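PDB 2Y2W: intracellular exo-alpha-(1->5)-L-arabinofuranosidase, which hydrolyses terminal alpha-(1->5)-linked L-arabinofuranosyl bonds in branched and debranched arabinans and is also active on wheat arabinoxylan. Local coordinates for residues 303-306 and 307-310; 392-395 and 396-400; 429-432 and 433-437. One frame throughout, in Å; residues are numbered along the deposited sequence.

The three contacts come in series along the chain and lie on helices that surround the eight parallel strands of the (beta/alpha)8 barrel of this family 51 glycosidase. Interaction 1 is the turn joining helix 297-304 to helix 307-327, interaction 2 the C-terminal end of helix 382-397, and interaction 3 the first turns of helix 431-440. Helix 382-397 ties them together. Its Thr394 and Leu395 pack on Ser307 and Met310, and its Met392 on Phe434 and Ala437. Centres lie about 13 Å (1 and 2), 15 Å (2 and 3) and 18 Å (1 and 3) apart; interactions 1 and 3 do not touch. Helix 382-397 thus joins the late part of the helical layer.

Interaction 1: 303-306 and 307-310; sequences FLAS and SEDM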
ATOM      1  N   PHE D 303     -20.205   5.406  36.801  1.00 45.57           N
ATOM      2  CA  PHE D 303     -20.899   5.490  35.523  1.00 45.02           C
ATOM      3  C   PHE D 303     -21.723   6.774  35.375  1.00 44.73           C
ATOM      4  O   PHE D 303     -21.786   7.352  34.289  1.00 44.64           O
ATOM      5  CB  PHE D 303     -21.769   4.245  35.325  1.00 44.90           C
ATOM      6  CG  PHE D 303     -22.653   4.299  34.113  1.00 44.71           C
ATOM      7  CD1 PHE D 303     -22.115   4.503  32.845  1.00 44.46           C
ATOM      8  CD2 PHE D 303     -24.024   4.123  34.239  1.00 44.42           C
ATOM      9  CE1 PHE D 303     -22.934   4.549  31.727  1.00 44.27           C
ATOM     10  CE2 PHE D 303     -24.850   4.159  33.125  1.00 44.43           C
ATOM     11  CZ  PHE D 303     -24.304   4.371  31.866  1.00 44.43           C
ATOM     12  N   LEU D 304     -22.340   7.221  36.466  1.00 44.32           N
ATOM     13  CA  LEU D 304     -23.142   8.444  36.445  1.00 43.94           C
ATOM     14  C   LEU D 304     -22.286   9.698  36.255  1.00 43.75           C
ATOM     15  O   LEU D 304     -22.780  10.729  35.794  1.00 43.69           O
ATOM     16  CB  LEU D 304     -24.004   8.555  37.706  1.00 43.94           C
ATOM     17  CG  LEU D 304     -25.148   7.541  37.853  1.00 43.76           C
ATOM     18  CD1 LEU D 304     -25.550   7.393  39.314  1.00 43.76           C
ATOM     19  CD2 LEU D 304     -26.350   7.912  36.994  1.00 43.26           C
ATOM     20  N   ALA D 305     -21.001   9.596  36.593  1.00 43.45           N
ATOM     21  CA  ALA D 305     -20.058  10.696  36.411  1.00 43.18           C
ATOM     22  C   ALA D 305     -19.169  10.504  35.177  1.00 43.03           C
ATOM     23  O   ALA D 305     -18.024  10.970  35.149  1.00 43.04           O
ATOM     24  CB  ALA D 305     -19.210  10.876  37.669  1.00 43.24           C
ATOM     25  N   SER D 306     -19.707   9.834  34.156  1.00 42.81           N
ATOM     26  CA  SER D 306     -18.961   9.532  32.928  1.00 42.60           C
ATOM     27  C   SER D 306     -18.626  10.765  32.095  1.00 42.47           C
ATOM     28  O   SER D 306     -17.711  10.729  31.268  1.00 42.58           O
ATOM     29  CB  SER D 306     -19.712   8.513  32.069  1.00 42.62           C
ATOM     30  OG  SER D 306     -19.627   7.219  32.638  1.00 42.70           O
ATOM     31  N   SER D 307     -19.368  11.847  32.317  1.00 42.29           N
ATOM     32  CA  SER D 307     -19.119  13.128  31.649  1.00 42.13           C
ATOM     33  C   SER D 307     -17.724  13.684  31.946  1.00 42.02           C
ATOM     34  O   SER D 307     -17.149  14.401  31.123  1.00 42.16           O
ATOM     35  CB  SER D 307     -20.195  14.149  32.027  1.00 42.07           C
ATOM     36  OG  SER D 307     -20.520  14.072  33.404  1.00 42.10           O
ATOM     37  N   GLU D 308     -17.192  13.337  33.117  1.00 41.74           N
ATOM     38  CA  GLU D 308     -15.854  13.759  33.545  1.00 41.53           C
ATOM     39  C   GLU D 308     -14.749  13.186  32.658  1.00 41.22           C
ATOM     40  O   GLU D 308     -13.728  13.838  32.430  1.00 41.22           O
ATOM     41  CB  GLU D 308     -15.611  13.364  35.004  1.00 41.63           C
ATOM     42  CG  GLU D 308     -16.585  13.993  35.998  1.00 42.01           C
ATOM     43  CD  GLU D 308     -16.432  15.501  36.108  1.00 42.61           C
ATOM     44  OE1 GLU D 308     -15.296  15.977  36.330  1.00 42.69           O
ATOM     45  OE2 GLU D 308     -17.453  16.210  35.975  1.00 42.86           O
ATOM     46  N   ASP D 309     -14.959  11.963  32.174  1.00 40.87           N
ATOM     47  CA  ASP D 309     -14.070  11.340  31.200  1.00 40.47           C
ATOM     48  C   ASP D 309     -14.101  12.132  29.890  1.00 40.06           C
ATOM     49  O   ASP D 309     -13.053  12.439  29.322  1.00 39.97           O
ATOM     50  CB  ASP D 309     -14.469   9.876  30.975  1.00 40.54           C
ATOM     51  CG  ASP D 309     -13.510   9.134  30.054  1.00 41.07           C
ATOM     52  OD1 ASP D 309     -13.676   9.217  28.818  1.00 41.37           O
ATOM     53  OD2 ASP D 309     -12.587   8.466  30.569  1.00 41.74           O
ATOM     54  N   MET D 310     -15.309  12.476  29.439  1.00 39.58           N
ATOM     55  CA  MET D 310     -15.508  13.252  28.213  1.00 39.11           C
ATOM     56  C   MET D 310     -14.895  14.656  28.301  1.00 38.87           C
ATOM     57  O   MET D 310     -14.344  15.153  27.320  1.00 38.77           O
ATOM     58  CB  MET D 310     -17.001  13.329  27.864  1.00 39.08           C
ATOM     59  CG  MET D 310     -17.303  14.010  26.534  1.00 38.69           C
ATOM     60  SD  MET D 310     -19.063  14.188  26.187  1.00 38.26           S
ATOM     61  CE  MET D 310     -19.409  12.642  25.353  1.00 37.59           C
TER
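Glu308 N donates to Ala305 O at 3.2 Å, with an N-H...O angle of 153°. The donor stands above the carbonyl plane, 51° out of it, and so not on a lone pair. The other two bonds between 303-306 and 307-310 are weak, and both end on Ser306 O: Asp309 N at 3.1 Å with a bent N-H, and Met310 N at 3.5 Å. Ser306 also bonds back to Phe303, its OG donating to Phe303 O at 2.7 Å while its backbone N reaches the same oxygen at 3.2 Å. Both donors approach from one face of that carbonyl, because the first torsion of Ser306 (chi1 -74°) sets OG beside its own backbone N.

Around these bonds the packing is mostly side chain on backbone. Glu308 CB comes within 3.4 Å of Ala305 O, and CG follows at nearly the same range; the chain then bends at chi2, and its carboxylate forms a salt bridge through OE2 with Arg486. Asp309 brings CB to 3.4 Å from Ser306 O, then turns its OD1 to a hydrogen bond with Tyr287 OH. Tyr287, on barrel strand 280-287, also touches Phe303, Ser306 and Met310, so the turn is seated on the barrel wall. Farther out, Met310 packs on Leu391 and Ser307 on Thr394, both of helix 382-397.

Two helices, 297-304 and 307-327, are thereby linked within the connection from strand 280-287 to strand 335-341 of the barrel. The chemistry implies a division of labour: main-chain carbonyls and the Ser306 hydroxyl hold the turn locally, whereas the two acidic side chains spend their polar ends on partners remote in sequence, and Arg486 probably offsets the negative charge of Glu308.

Interaction 2: 392-395 and 396-400; sequences MITL and LKHCD
The imidazole of His398 lies alongside the Thr394 side chain, both pointing the same way, with His398 CD2 3.9 Å from Thr394 CG2. At the ring edge, near its plane, sits Thr394 O, 3.2 Å from the same CD2. This is the last turn of helix 382-397, on the (beta/alpha) barrel between strands 335-341 and 402-408.

Regular i to i+4 bonds still hold just before the end: Lys397 N gives to Ile393 O at 2.8 Å with an N-H...O angle of 150°, and Leu396 N gives to Met392 O at 2.9 Å. One residue later a weak bond runs from His398 N to Leu395 O, and the backbone of His398 already departs from helical angles.

The apolar pairs follow the same spacing. Met392 and Leu396 cross obliquely, CG against CD1, and Leu396 continues onto Val59 and Leu63, while Leu395 turns to Phe338 and Trp341 of strand 335-341. Ile393 meets the aliphatic part of Lys397, its CG2 lying 3.8 Å from Lys397 CD.

Bends at chi3 and chi4 carry the Lys397 amine across to the Thr394 side, where it meets a water that Thr394 also holds. Thr394 OG1, hydrogen-bonded besides to Ser390 O, is 2.8 Å from this water, and Lys397 NZ donates to it at 3.1 Å.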
ATOM      1  N   MET D 392     -24.549  15.024  26.785  1.00 33.36           N
ATOM      2  CA  MET D 392     -25.053  16.086  25.917  1.00 33.57           C
ATOM      3  C   MET D 392     -24.797  17.475  26.512  1.00 33.65           C
ATOM      4  O   MET D 392     -24.452  18.409  25.784  1.00 33.76           O
ATOM      5  CB  MET D 392     -26.548  15.885  25.634  1.00 33.58           C
ATOM      6  CG  MET D 392     -27.167  16.918  24.690  1.00 33.72           C
ATOM      7  SD  MET D 392     -26.295  17.115  23.115  1.00 33.97           S
ATOM      8  CE  MET D 392     -26.696  15.569  22.300  1.00 33.61           C
ATOM      9  N   ILE D 393     -24.967  17.594  27.830  1.00 33.68           N
ATOM     10  CA  ILE D 393     -24.669  18.831  28.564  1.00 33.61           C
ATOM     11  C   ILE D 393     -23.192  19.219  28.428  1.00 33.64           C
ATOM     12  O   ILE D 393     -22.877  20.381  28.156  1.00 33.67           O
ATOM     13  CB  ILE D 393     -25.085  18.721  30.063  1.00 33.64           C
ATOM     14  CG1 ILE D 393     -26.613  18.782  30.196  1.00 33.56           C
ATOM     15  CG2 ILE D 393     -24.412  19.806  30.915  1.00 33.47           C
ATOM     16  CD1 ILE D 393     -27.153  18.358  31.553  1.00 33.39           C
ATOM     17  N   THR D 394     -22.298  18.243  28.599  1.00 33.54           N
ATOM     18  CA  THR D 394     -20.856  18.472  28.440  1.00 33.51           C
ATOM     19  C   THR D 394     -20.521  18.869  27.002  1.00 33.33           C
ATOM     20  O   THR D 394     -19.665  19.730  26.771  1.00 33.35           O
ATOM     21  CB  THR D 394     -20.023  17.237  28.866  1.00 33.60           C
ATOM     22  OG1 THR D 394     -20.325  16.904  30.225  1.00 34.09           O
ATOM     23  CG2 THR D 394     -18.524  17.510  28.752  1.00 33.52           C
ATOM     24  N   LEU D 395     -21.208  18.242  26.048  1.00 33.06           N
ATOM     25  CA  LEU D 395     -21.038  18.563  24.633  1.00 32.78           C
ATOM     26  C   LEU D 395     -21.466  19.999  24.345  1.00 32.68           C
ATOM     27  O   LEU D 395     -20.768  20.728  23.639  1.00 32.74           O
ATOM     28  CB  LEU D 395     -21.815  17.579  23.748  1.00 32.74           C
ATOM     29  CG  LEU D 395     -21.260  16.162  23.560  1.00 32.41           C
ATOM     30  CD1 LEU D 395     -22.324  15.256  22.962  1.00 32.15           C
ATOM     31  CD2 LEU D 395     -20.000  16.151  22.700  1.00 32.04           C
ATOM     32  N   LEU D 396     -22.605  20.397  24.909  1.00 32.49           N
ATOM     33  CA  LEU D 396     -23.112  21.763  24.774  1.00 32.36           C
ATOM     34  C   LEU D 396     -22.229  22.776  25.507  1.00 32.44           C
ATOM     35  O   LEU D 396     -22.031  23.891  25.026  1.00 32.32           O
ATOM     36  CB  LEU D 396     -24.564  21.857  25.255  1.00 32.20           C
ATOM     37  CG  LEU D 396     -25.648  21.290  24.330  1.00 31.96           C
ATOM     38  CD1 LEU D 396     -26.948  21.061  25.084  1.00 31.68           C
ATOM     39  CD2 LEU D 396     -25.886  22.203  23.137  1.00 31.89           C
ATOM     40  N   LYS D 397     -21.686  22.374  26.657  1.00 32.61           N
ATOM     41  CA  LYS D 397     -20.766  23.225  27.421  1.00 32.76           C
ATOM     42  C   LYS D 397     -19.423  23.420  26.719  1.00 32.65           C
ATOM     43  O   LYS D 397     -18.675  24.343  27.048  1.00 32.64           O
ATOM     44  CB  LYS D 397     -20.557  22.675  28.835  1.00 32.89           C
ATOM     45  CG  LYS D 397     -21.485  23.285  29.880  1.00 33.38           C
ATOM     46  CD  LYS D 397     -21.658  22.393  31.113  1.00 34.11           C
ATOM     47  CE  LYS D 397     -20.642  22.699  32.207  1.00 34.69           C
ATOM     48  NZ  LYS D 397     -19.274  22.208  31.878  1.00 35.42           N
ATOM     49  N   HIS D 398     -19.128  22.554  25.754  1.00 32.62           N
ATOM     50  CA  HIS D 398     -17.886  22.643  24.986  1.00 32.64           C
ATOM     51  C   HIS D 398     -18.127  22.645  23.474  1.00 32.48           C
ATOM     52  O   HIS D 398     -17.269  22.214  22.700  1.00 32.38           O
ATOM     53  CB  HIS D 398     -16.925  21.515  25.384  1.00 32.67           C
ATOM     54  CG  HIS D 398     -16.464  21.588  26.807  1.00 32.97           C
ATOM     55  ND1 HIS D 398     -15.451  22.427  27.219  1.00 33.49           N
ATOM     56  CD2 HIS D 398     -16.881  20.929  27.915  1.00 33.24           C
ATOM     57  CE1 HIS D 398     -15.264  22.282  28.519  1.00 33.47           C
ATOM     58  NE2 HIS D 398     -16.118  21.378  28.965  1.00 33.53           N
ATOM     59  N   CYS D 399     -19.285  23.151  23.054  1.00 32.43           N
ATOM     60  CA  CYS D 399     -19.626  23.189  21.631  1.00 32.43           C
ATOM     61  C   CYS D 399     -18.926  24.328  20.882  1.00 32.31           C
ATOM     62  O   CYS D 399     -19.273  24.643  19.747  1.00 32.45           O
ATOM     63  CB  CYS D 399     -21.148  23.215  21.420  1.00 32.49           C
ATOM     64  SG  CYS D 399     -21.970  24.798  21.702  1.00 32.91           S
ATOM     65  N   ASP D 400     -17.934  24.932  21.528  1.00 32.21           N
ATOM     66  CA  ASP D 400     -17.076  25.926  20.896  1.00 32.07           C
ATOM     67  C   ASP D 400     -15.970  25.240  20.108  1.00 31.90           C
ATOM     68  O   ASP D 400     -15.469  25.784  19.122  1.00 32.03           O
ATOM     69  CB  ASP D 400     -16.475  26.878  21.942  1.00 32.13           C
ATOM     70  CG  ASP D 400     -15.655  26.153  23.010  1.00 32.66           C
ATOM     71  OD1 ASP D 400     -16.115  25.113  23.531  1.00 32.83           O
ATOM     72  OD2 ASP D 400     -14.551  26.636  23.339  1.00 33.48           O
TER
HETATM   73  O   HOH W   1     -19.536  19.139  31.641  1.00 34.58           O

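Interaction 3: 429-432 and 433-437; sequences TTFY and PFAEA
Ala435 N donates to Phe431 O at 3.0 Å, nearly straight (N-H...O 170°) and almost along the C=O axis. It is a regular i to i+4 bond in the first turns of helix 431-440, which follows the last barrel strand, 402-408, and packs on helices 94-103 and 382-397. A weak bond, Glu436 N to Tyr432 O at 3.4 Å, repeats the pattern one residue on.

Pro433 has no N-H to offer, and its ring fills the place of a donor: CD lies 3.2 Å from Thr429 O and 3.6 Å from Tyr432 CB. With an alanine in place of Pro433 the ring carbons CG and CD would be gone, which would probably strip Thr429 O and Tyr432 CB of this packing and leave the backbone freer to turn at the helix start.

The aromatic side chains spread to different neighbours. Tyr432 reaches Leu518 and Pro537, and Phe434 rests on Leu103 and Met392. Phe431, its CG anti to the backbone N (chi1 -174°), leans obliquely toward the next turn, where ring atom CE1 comes within 4.1 Å of Ala435 CB.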
ATOM      1  N   THR D 429     -35.307   4.846  26.705  1.00 32.96           N
ATOM      2  CA  THR D 429     -35.170   5.900  27.710  1.00 32.98           C
ATOM      3  C   THR D 429     -34.211   6.998  27.254  1.00 33.01           C
ATOM      4  O   THR D 429     -34.382   8.161  27.618  1.00 33.11           O
ATOM      5  CB  THR D 429     -34.710   5.340  29.074  1.00 33.00           C
ATOM      6  OG1 THR D 429     -33.398   4.776  28.950  1.00 32.98           O
ATOM      7  CG2 THR D 429     -35.675   4.269  29.570  1.00 33.11           C
ATOM      8  N   THR D 430     -33.215   6.621  26.450  1.00 32.91           N
ATOM      9  CA  THR D 430     -32.200   7.548  25.945  1.00 32.93           C
ATOM     10  C   THR D 430     -32.712   8.452  24.823  1.00 32.96           C
ATOM     11  O   THR D 430     -32.042   9.414  24.442  1.00 33.03           O
ATOM     12  CB  THR D 430     -30.951   6.798  25.433  1.00 32.96           C
ATOM     13  OG1 THR D 430     -31.348   5.821  24.464  1.00 33.10           O
ATOM     14  CG2 THR D 430     -30.226   6.107  26.578  1.00 32.88           C
ATOM     15  N   PHE D 431     -33.892   8.129  24.296  1.00 33.01           N
ATOM     16  CA  PHE D 431     -34.559   8.924  23.259  1.00 33.02           C
ATOM     17  C   PHE D 431     -34.921  10.326  23.745  1.00 32.91           C
ATOM     18  O   PHE D 431     -34.701  11.314  23.041  1.00 32.99           O
ATOM     19  CB  PHE D 431     -35.825   8.194  22.792  1.00 33.13           C
ATOM     20  CG  PHE D 431     -36.514   8.837  21.623  1.00 33.28           C
ATOM     21  CD1 PHE D 431     -37.403   9.892  21.811  1.00 33.55           C
ATOM     22  CD2 PHE D 431     -36.294   8.369  20.332  1.00 33.63           C
ATOM     23  CE1 PHE D 431     -38.049  10.483  20.729  1.00 33.85           C
ATOM     24  CE2 PHE D 431     -36.937   8.953  19.239  1.00 33.88           C
ATOM     25  CZ  PHE D 431     -37.815  10.011  19.440  1.00 33.91           C
ATOM     26  N   TYR D 432     -35.471  10.397  24.952  1.00 32.84           N
ATOM     27  CA  TYR D 432     -36.087  11.616  25.478  1.00 32.76           C
ATOM     28  C   TYR D 432     -35.125  12.765  25.829  1.00 32.86           C
ATOM     29  O   TYR D 432     -35.460  13.924  25.588  1.00 32.94           O
ATOM     30  CB  TYR D 432     -37.011  11.280  26.657  1.00 32.59           C
ATOM     31  CG  TYR D 432     -38.093  10.273  26.315  1.00 32.26           C
ATOM     32  CD1 TYR D 432     -39.256  10.666  25.650  1.00 31.83           C
ATOM     33  CD2 TYR D 432     -37.953   8.925  26.652  1.00 31.86           C
ATOM     34  CE1 TYR D 432     -40.254   9.744  25.331  1.00 31.45           C
ATOM     35  CE2 TYR D 432     -38.946   7.994  26.335  1.00 31.28           C
ATOM     36  CZ  TYR D 432     -40.093   8.411  25.676  1.00 31.27           C
ATOM     37  OH  TYR D 432     -41.082   7.500  25.363  1.00 30.81           O
ATOM     38  N   PRO D 433     -33.937  12.461  26.400  1.00 33.00           N
ATOM     39  CA  PRO D 433     -32.988  13.553  26.635  1.00 33.17           C
ATOM     40  C   PRO D 433     -32.394  14.120  25.349  1.00 33.39           C
ATOM     41  O   PRO D 433     -32.053  15.307  25.301  1.00 33.46           O
ATOM     42  CB  PRO D 433     -31.885  12.898  27.479  1.00 33.09           C
ATOM     43  CG  PRO D 433     -32.497  11.679  28.039  1.00 33.04           C
ATOM     44  CD  PRO D 433     -33.461  11.204  27.003  1.00 32.99           C
ATOM     45  N   PHE D 434     -32.272  13.277  24.323  1.00 33.57           N
ATOM     46  CA  PHE D 434     -31.734  13.701  23.031  1.00 33.71           C
ATOM     47  C   PHE D 434     -32.724  14.594  22.288  1.00 33.96           C
ATOM     48  O   PHE D 434     -32.360  15.679  21.829  1.00 33.97           O
ATOM     49  CB  PHE D 434     -31.347  12.490  22.171  1.00 33.57           C
ATOM     50  CG  PHE D 434     -30.513  12.843  20.970  1.00 33.24           C
ATOM     51  CD1 PHE D 434     -31.112  13.192  19.763  1.00 32.96           C
ATOM     52  CD2 PHE D 434     -29.123  12.833  21.048  1.00 33.02           C
ATOM     53  CE1 PHE D 434     -30.345  13.521  18.650  1.00 32.88           C
ATOM     54  CE2 PHE D 434     -28.343  13.162  19.940  1.00 32.81           C
ATOM     55  CZ  PHE D 434     -28.956  13.506  18.739  1.00 32.85           C
ATOM     56  N   ALA D 435     -33.971  14.134  22.181  1.00 34.31           N
ATOM     57  CA  ALA D 435     -35.037  14.883  21.511  1.00 34.68           C
ATOM     58  C   ALA D 435     -35.177  16.314  22.042  1.00 35.03           C
ATOM     59  O   ALA D 435     -35.186  17.269  21.263  1.00 35.14           O
ATOM     60  CB  ALA D 435     -36.359  14.138  21.623  1.00 34.61           C
ATOM     61  N   GLU D 436     -35.264  16.454  23.363  1.00 35.42           N
ATOM     62  CA  GLU D 436     -35.383  17.764  24.004  1.00 35.92           C
ATOM     63  C   GLU D 436     -34.228  18.702  23.671  1.00 36.18           C
ATOM     64  O   GLU D 436     -34.449  19.876  23.366  1.00 36.17           O
ATOM     65  CB  GLU D 436     -35.524  17.620  25.521  1.00 35.97           C
ATOM     66  CG  GLU D 436     -36.962  17.702  26.014  1.00 36.53           C
ATOM     67  CD  GLU D 436     -37.559  19.096  25.879  1.00 36.98           C
ATOM     68  OE1 GLU D 436     -36.821  20.091  26.058  1.00 36.99           O
ATOM     69  OE2 GLU D 436     -38.773  19.194  25.598  1.00 37.47           O
ATOM     70  N   ALA D 437     -33.004  18.181  23.730  1.00 36.57           N
ATOM     71  CA  ALA D 437     -31.821  18.964  23.401  1.00 36.94           C
ATOM     72  C   ALA D 437     -31.794  19.309  21.913  1.00 37.30           C
ATOM     73  O   ALA D 437     -31.460  20.430  21.540  1.00 37.29           O
ATOM     74  CB  ALA D 437     -30.561  18.222  23.805  1.00 36.88           C
TER